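Local coordinates for protein aminoglycoside N(3)-acetyltransferase, AAC(3)-IVa (Escherichia coli, PDB 6MN3) that transfers an acetyl group from acetyl-CoA to the 3-amino group of 2-deoxystreptamine antibiotics, probably conferring resistance to drugs such as gentamicin and apramycin, at residues L121-H126 / V183-N188; Y166-H171 / D253-S258. All blocks are in the same frame, centred on the assembly; numbering follows the deposited sequence.

How the contacts relate
From the N terminus, the chain first meets the loop 121-126, then 166-171, where the first strand of a two-stranded antiparallel hairpin starts, then the return strand at 183-188, and last the helix end at 253-258. Contact 1 closes over 56 intervening residues and contact 2 over 81. Since 166-171 lies inside the first closure and 253-258 beyond it, the two cross without nesting. They meet within the hairpin: E187 O lies 2.8 Å from V168 N, and Y185 O 3.1 Å from R170 N. The hairpin thus joins the proline-rich loop after helix 113-117 to the C-terminal helix 250-257, which carries the zinc ligand C252.

Contact 1: residues L121-H126 / V183-N188; sequences LPLPPH and VDYLEN
Y185, on the return strand 181-187 of a two-stranded antiparallel hairpin, lies against L123 and P125 of a proline-rich loop, and its side chain can be followed outward along the contact. Its CB is 3.6 Å from CD2 of L123, and the same methyl slants onto CG and CD2 of the ring. V183 CG1 comes up to that methyl as well, at 3.7 Å, so a single branch of L123 touches both V183 and Y185. Further out, Y185 CE1 has P125 CD at 3.6 Å, the proline running at about a right angle to the tyrosine. At the tip, the hydroxyl passes P125 CG and donates to E187 OE1 in a 3.1 Å hydrogen bond, meeting that oxygen nearly along its C-O axis. With chi1 at 52°, CG sits between the backbone N and carbonyl carbon; from there the ring runs out from the strand, leaning toward E187, and brings the hydroxyl to its carboxylate.

E187 runs out on the same side of the strand, extended, with CG anti to N (chi1 -165°), and that CG lies in plane at the edge of the Y185 ring. It also touches P125 CD, so P125 lies across the seam where the two side chains meet, and the Y185 OH to E187 OE1 bond ties together the pair that it covers.

The peptide before P124 is cis, and L123, P124 and P125 all reach the strand. N188 closes the far end: its amide nitrogen is hydrogen-bonded to E159, which with H156 and C192 may form a Cys-His-Glu triad. The oxygen of the same amide faces P124 CB at 3.9 Å, while P124 CG rests 3.4 Å from the backbone L186 O.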
loop_
_atom_site.group_PDB
_atom_site.type_symbol
_atom_site.label_atom_id
_atom_site.label_comp_id
_atom_site.label_asym_id
_atom_site.label_seq_id
_atom_site.Cartn_x
_atom_site.Cartn_y
_atom_site.Cartn_z
ATOM N N LEU A 121 -6.848 15.336 5.270
ATOM C CA LEU A 121 -6.832 14.180 6.164
ATOM C C LEU A 121 -8.094 13.350 5.955
ATOM O O LEU A 121 -9.206 13.864 6.157
ATOM C CB LEU A 121 -6.713 14.626 7.622
ATOM C CG LEU A 121 -6.237 13.579 8.646
ATOM C CD1 LEU A 121 -5.702 14.247 9.909
ATOM C CD2 LEU A 121 -7.313 12.562 9.006
ATOM N N PRO A 122 -7.980 12.074 5.553
ATOM C CA PRO A 122 -9.176 11.232 5.429
ATOM C C PRO A 122 -9.388 10.346 6.648
ATOM O O PRO A 122 -8.446 9.705 7.127
ATOM C CB PRO A 122 -8.885 10.400 4.170
ATOM C CG PRO A 122 -7.385 10.603 3.869
ATOM C CD PRO A 122 -6.794 11.401 5.001
ATOM N N LEU A 123 -10.617 10.297 7.159
ATOM C CA LEU A 123 -10.968 9.444 8.290
ATOM C C LEU A 123 -12.089 8.501 7.877
ATOM O O LEU A 123 -13.201 8.971 7.577
ATOM C CB LEU A 123 -11.394 10.279 9.503
ATOM C CG LEU A 123 -10.512 11.470 9.888
ATOM C CD1 LEU A 123 -11.084 12.768 9.332
ATOM C CD2 LEU A 123 -10.325 11.564 11.396
ATOM N N PRO A 124 -11.873 7.174 7.839
ATOM C CA PRO A 124 -10.647 6.410 8.117
ATOM C C PRO A 124 -9.511 6.713 7.133
ATOM O O PRO A 124 -9.766 7.322 6.096
ATOM C CB PRO A 124 -11.112 4.951 7.987
ATOM C CG PRO A 124 -12.577 4.999 8.223
ATOM C CD PRO A 124 -13.015 6.279 7.590
ATOM N N PRO A 125 -8.281 6.300 7.463
ATOM C CA PRO A 125 -7.132 6.675 6.619
ATOM C C PRO A 125 -7.256 6.264 5.161
ATOM O O PRO A 125 -6.661 6.922 4.298
ATOM C CB PRO A 125 -5.958 5.961 7.303
ATOM C CG PRO A 125 -6.372 5.853 8.728
ATOM C CD PRO A 125 -7.854 5.627 8.704
ATOM N N HIS A 126 -8.000 5.203 4.851
ATOM C CA HIS A 126 -8.069 4.724 3.474
ATOM C C HIS A 126 -9.479 4.857 2.913
ATOM O O HIS A 126 -10.025 3.907 2.341
ATOM C CB HIS A 126 -7.581 3.277 3.403
ATOM C CG HIS A 126 -6.271 3.059 4.092
ATOM N ND1 HIS A 126 -6.044 2.001 4.946
ATOM C CD2 HIS A 126 -5.122 3.776 4.066
ATOM C CE1 HIS A 126 -4.809 2.070 5.409
ATOM N NE2 HIS A 126 -4.228 3.137 4.891
ATOM N N VAL A 183 -7.454 13.987 17.206
ATOM C CA VAL A 183 -8.566 13.748 16.296
ATOM C C VAL A 183 -8.806 12.246 16.259
ATOM O O VAL A 183 -8.042 11.508 15.628
ATOM C CB VAL A 183 -8.280 14.290 14.892
ATOM C CG1 VAL A 183 -9.518 14.120 14.008
ATOM C CG2 VAL A 183 -7.850 15.738 14.949
ATOM N N ASP A 184 -9.867 11.797 16.917
ATOM C CA ASP A 184 -10.244 10.392 16.955
ATOM C C ASP A 184 -11.273 10.075 15.874
ATOM O O ASP A 184 -12.082 10.922 15.482
ATOM C CB ASP A 184 -10.801 10.021 18.334
ATOM C CG ASP A 184 -9.906 10.485 19.464
ATOM O OD1 ASP A 184 -9.538 11.677 19.487
ATOM O OD2 ASP A 184 -9.545 9.650 20.317
ATOM N N TYR A 185 -11.237 8.832 15.401
ATOM C CA TYR A 185 -12.126 8.362 14.347
ATOM C C TYR A 185 -12.435 6.891 14.602
ATOM O O TYR A 185 -11.963 6.298 15.574
ATOM C CB TYR A 185 -11.503 8.575 12.962
ATOM C CG TYR A 185 -10.107 8.003 12.828
ATOM C CD1 TYR A 185 -9.903 6.742 12.286
ATOM C CD2 TYR A 185 -8.994 8.723 13.249
ATOM C CE1 TYR A 185 -8.630 6.214 12.165
ATOM C CE2 TYR A 185 -7.719 8.201 13.134
ATOM C CZ TYR A 185 -7.544 6.946 12.591
ATOM O OH TYR A 185 -6.280 6.417 12.470
ATOM N N LEU A 186 -13.238 6.300 13.719
ATOM C CA LEU A 186 -13.575 4.882 13.789
ATOM C C LEU A 186 -12.988 4.202 12.559
ATOM O O LEU A 186 -13.483 4.395 11.443
ATOM C CB LEU A 186 -15.086 4.681 13.874
ATOM C CG LEU A 186 -15.747 5.203 15.153
ATOM C CD1 LEU A 186 -17.252 4.994 15.107
ATOM C CD2 LEU A 186 -15.146 4.538 16.385
ATOM N N GLU A 187 -11.939 3.413 12.764
ATOM C CA GLU A 187 -11.203 2.781 11.680
ATOM C C GLU A 187 -11.508 1.291 11.617
ATOM O O GLU A 187 -11.860 0.667 12.622
ATOM C CB GLU A 187 -9.694 2.989 11.852
ATOM C CG GLU A 187 -8.869 2.675 10.614
ATOM C CD GLU A 187 -7.386 2.579 10.912
ATOM O OE1 GLU A 187 -6.866 3.457 11.630
ATOM O OE2 GLU A 187 -6.745 1.621 10.432
ATOM N N ASN A 188 -11.367 0.729 10.419
ATOM C CA ASN A 188 -11.534 -0.706 10.202
ATOM C C ASN A 188 -10.163 -1.382 10.196
ATOM O O ASN A 188 -9.628 -1.781 9.162
ATOM C CB ASN A 188 -12.292 -0.954 8.902
ATOM C CG ASN A 188 -11.750 -0.130 7.751
ATOM O OD1 ASN A 188 -11.768 1.100 7.793
ATOM N ND2 ASN A 188 -11.260 -0.805 6.717
#

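Contact 2: residues Y166-H171 / D253-S258; sequences YGVPRH and DAARQS
The Y166 ring meets the A255 methyl obliquely at its base, where CG lies 4.0 Å from A255 CB; the rest of the ring leads away to a hydroxyl hydrogen-bonded to E159. The second flat group, the R170 guanidinium, has V168 CG2 over one face, 3.4 Å above the plane and displaced toward its rim. The other V168 methyl, CG1, faces the helix: it is 3.5 Å from A254 O and 3.7 Å from A255 CA. A chi1 of -65° sets CG1 beside the backbone N, leaving CG1 for the helix and CG2 for the guanidinium.

Here the lead-in to strand 168-174 packs on the last turn of helix 250-257, which carries the zinc ligand C252; the A255 side chain is about 8 Å from the metal. Y166 CB presses on A255 O at 3.1 Å, a tight fit, and lies 3.7 Å from A255 CB. Just past the helix, S258 turns its CB to G167 O at 3.3 Å.

What touches is mostly methyl and methylene carbon, against one another and against backbone carbonyls. Such a join depends on close fit, with directional bonding left to neighbours: E159 at the tyrosine tip, and strand 181-187 along the V168 and R170 backbones.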
loop_
_atom_site.group_PDB
_atom_site.type_symbol
_atom_site.label_atom_id
_atom_site.label_comp_id
_atom_site.label_asym_id
_atom_site.label_seq_id
_atom_site.Cartn_x
_atom_site.Cartn_y
_atom_site.Cartn_z
ATOM N N TYR A 166 -17.552 -3.396 11.199
ATOM C CA TYR A 166 -16.658 -3.192 12.329
ATOM C C TYR A 166 -15.921 -1.862 12.220
ATOM O O TYR A 166 -15.647 -1.362 11.124
ATOM C CB TYR A 166 -15.652 -4.339 12.448
ATOM C CG TYR A 166 -15.026 -4.790 11.149
ATOM C CD1 TYR A 166 -13.987 -4.074 10.570
ATOM C CD2 TYR A 166 -15.456 -5.946 10.516
ATOM C CE1 TYR A 166 -13.404 -4.491 9.388
ATOM C CE2 TYR A 166 -14.879 -6.373 9.337
ATOM C CZ TYR A 166 -13.853 -5.641 8.775
ATOM O OH TYR A 166 -13.278 -6.058 7.597
ATOM N N GLY A 167 -15.605 -1.289 13.379
ATOM C CA GLY A 167 -14.901 -0.025 13.450
ATOM C C GLY A 167 -14.408 0.284 14.848
ATOM O O GLY A 167 -15.200 0.634 15.729
ATOM N N VAL A 168 -13.104 0.154 15.068
ATOM C CA VAL A 168 -12.506 0.396 16.380
ATOM C C VAL A 168 -12.015 1.838 16.443
ATOM O O VAL A 168 -11.633 2.410 15.411
ATOM C CB VAL A 168 -11.368 -0.597 16.666
ATOM C CG1 VAL A 168 -11.914 -2.013 16.754
ATOM C CG2 VAL A 168 -10.292 -0.503 15.595
ATOM N N PRO A 169 -12.017 2.469 17.619
ATOM C CA PRO A 169 -11.609 3.880 17.711
ATOM C C PRO A 169 -10.093 4.023 17.730
ATOM O O PRO A 169 -9.410 3.450 18.582
ATOM C CB PRO A 169 -12.236 4.342 19.033
ATOM C CG PRO A 169 -12.323 3.101 19.854
ATOM C CD PRO A 169 -12.559 1.963 18.893
ATOM N N ARG A 170 -9.569 4.785 16.777
ATOM C CA ARG A 170 -8.173 5.197 16.737
ATOM C C ARG A 170 -8.116 6.717 16.889
ATOM O O ARG A 170 -9.134 7.372 17.129
ATOM C CB ARG A 170 -7.508 4.719 15.443
ATOM C CG ARG A 170 -7.509 3.207 15.259
ATOM C CD ARG A 170 -6.435 2.543 16.104
ATOM N NE ARG A 170 -6.949 1.400 16.856
ATOM C CZ ARG A 170 -6.839 0.135 16.462
ATOM N NH1 ARG A 170 -6.232 -0.155 15.320
ATOM N NH2 ARG A 170 -7.335 -0.839 17.211
ATOM N N HIS A 171 -6.920 7.282 16.747
ATOM C CA HIS A 171 -6.766 8.725 16.873
ATOM C C HIS A 171 -5.467 9.154 16.208
ATOM O O HIS A 171 -4.609 8.333 15.878
ATOM C CB HIS A 171 -6.804 9.166 18.341
ATOM C CG HIS A 171 -5.555 8.851 19.105
ATOM N ND1 HIS A 171 -5.375 7.662 19.778
ATOM C CD2 HIS A 171 -4.426 9.572 19.304
ATOM C CE1 HIS A 171 -4.188 7.663 20.358
ATOM N NE2 HIS A 171 -3.592 8.810 20.086
ATOM N N ASP A 253 -10.909 -9.819 17.353
ATOM C CA ASP A 253 -12.042 -9.815 18.269
ATOM C C ASP A 253 -12.391 -8.410 18.743
ATOM O O ASP A 253 -13.539 -8.166 19.131
ATOM C CB ASP A 253 -11.754 -10.721 19.467
ATOM C CG ASP A 253 -11.782 -12.193 19.104
ATOM O OD1 ASP A 253 -12.174 -12.516 17.960
ATOM O OD2 ASP A 253 -11.412 -13.027 19.958
ATOM N N ALA A 254 -11.431 -7.484 18.720
ATOM C CA ALA A 254 -11.735 -6.095 19.050
ATOM C C ALA A 254 -12.638 -5.466 17.995
ATOM O O ALA A 254 -13.549 -4.698 18.329
ATOM C CB ALA A 254 -10.442 -5.294 19.199
ATOM N N ALA A 255 -12.401 -5.779 16.719
ATOM C CA ALA A 255 -13.266 -5.268 15.662
ATOM C C ALA A 255 -14.652 -5.895 15.736
ATOM O O ALA A 255 -15.657 -5.229 15.456
ATOM C CB ALA A 255 -12.632 -5.520 14.294
ATOM N N ARG A 256 -14.726 -7.171 16.118
ATOM C CA ARG A 256 -16.020 -7.833 16.256
ATOM C C ARG A 256 -16.865 -7.174 17.341
ATOM O O ARG A 256 -18.092 -7.086 17.213
ATOM C CB ARG A 256 -15.815 -9.317 16.562
ATOM C CG ARG A 256 -17.102 -10.115 16.713
ATOM C CD ARG A 256 -17.390 -10.941 15.472
ATOM N NE ARG A 256 -16.316 -11.890 15.189
ATOM C CZ ARG A 256 -16.309 -12.721 14.152
ATOM N NH1 ARG A 256 -17.320 -12.724 13.295
ATOM N NH2 ARG A 256 -15.289 -13.548 13.970
ATOM N N GLN A 257 -16.222 -6.696 18.410
ATOM C CA GLN A 257 -16.956 -6.101 19.524
ATOM C C GLN A 257 -17.733 -4.866 19.081
ATOM O O GLN A 257 -18.917 -4.714 19.401
ATOM C CB GLN A 257 -15.993 -5.744 20.657
ATOM C CG GLN A 257 -15.424 -6.940 21.400
ATOM C CD GLN A 257 -14.377 -6.541 22.421
ATOM O OE1 GLN A 257 -13.815 -5.447 22.357
ATOM N NE2 GLN A 257 -14.104 -7.431 23.368
ATOM N N SER A 258 -17.081 -3.974 18.335
ATOM C CA SER A 258 -17.718 -2.737 17.897
ATOM C C SER A 258 -18.659 -2.983 16.725
ATOM O O SER A 258 -18.626 -2.246 15.734
ATOM C CB SER A 258 -16.663 -1.696 17.520
ATOM O OG SER A 258 -15.906 -1.302 18.651
#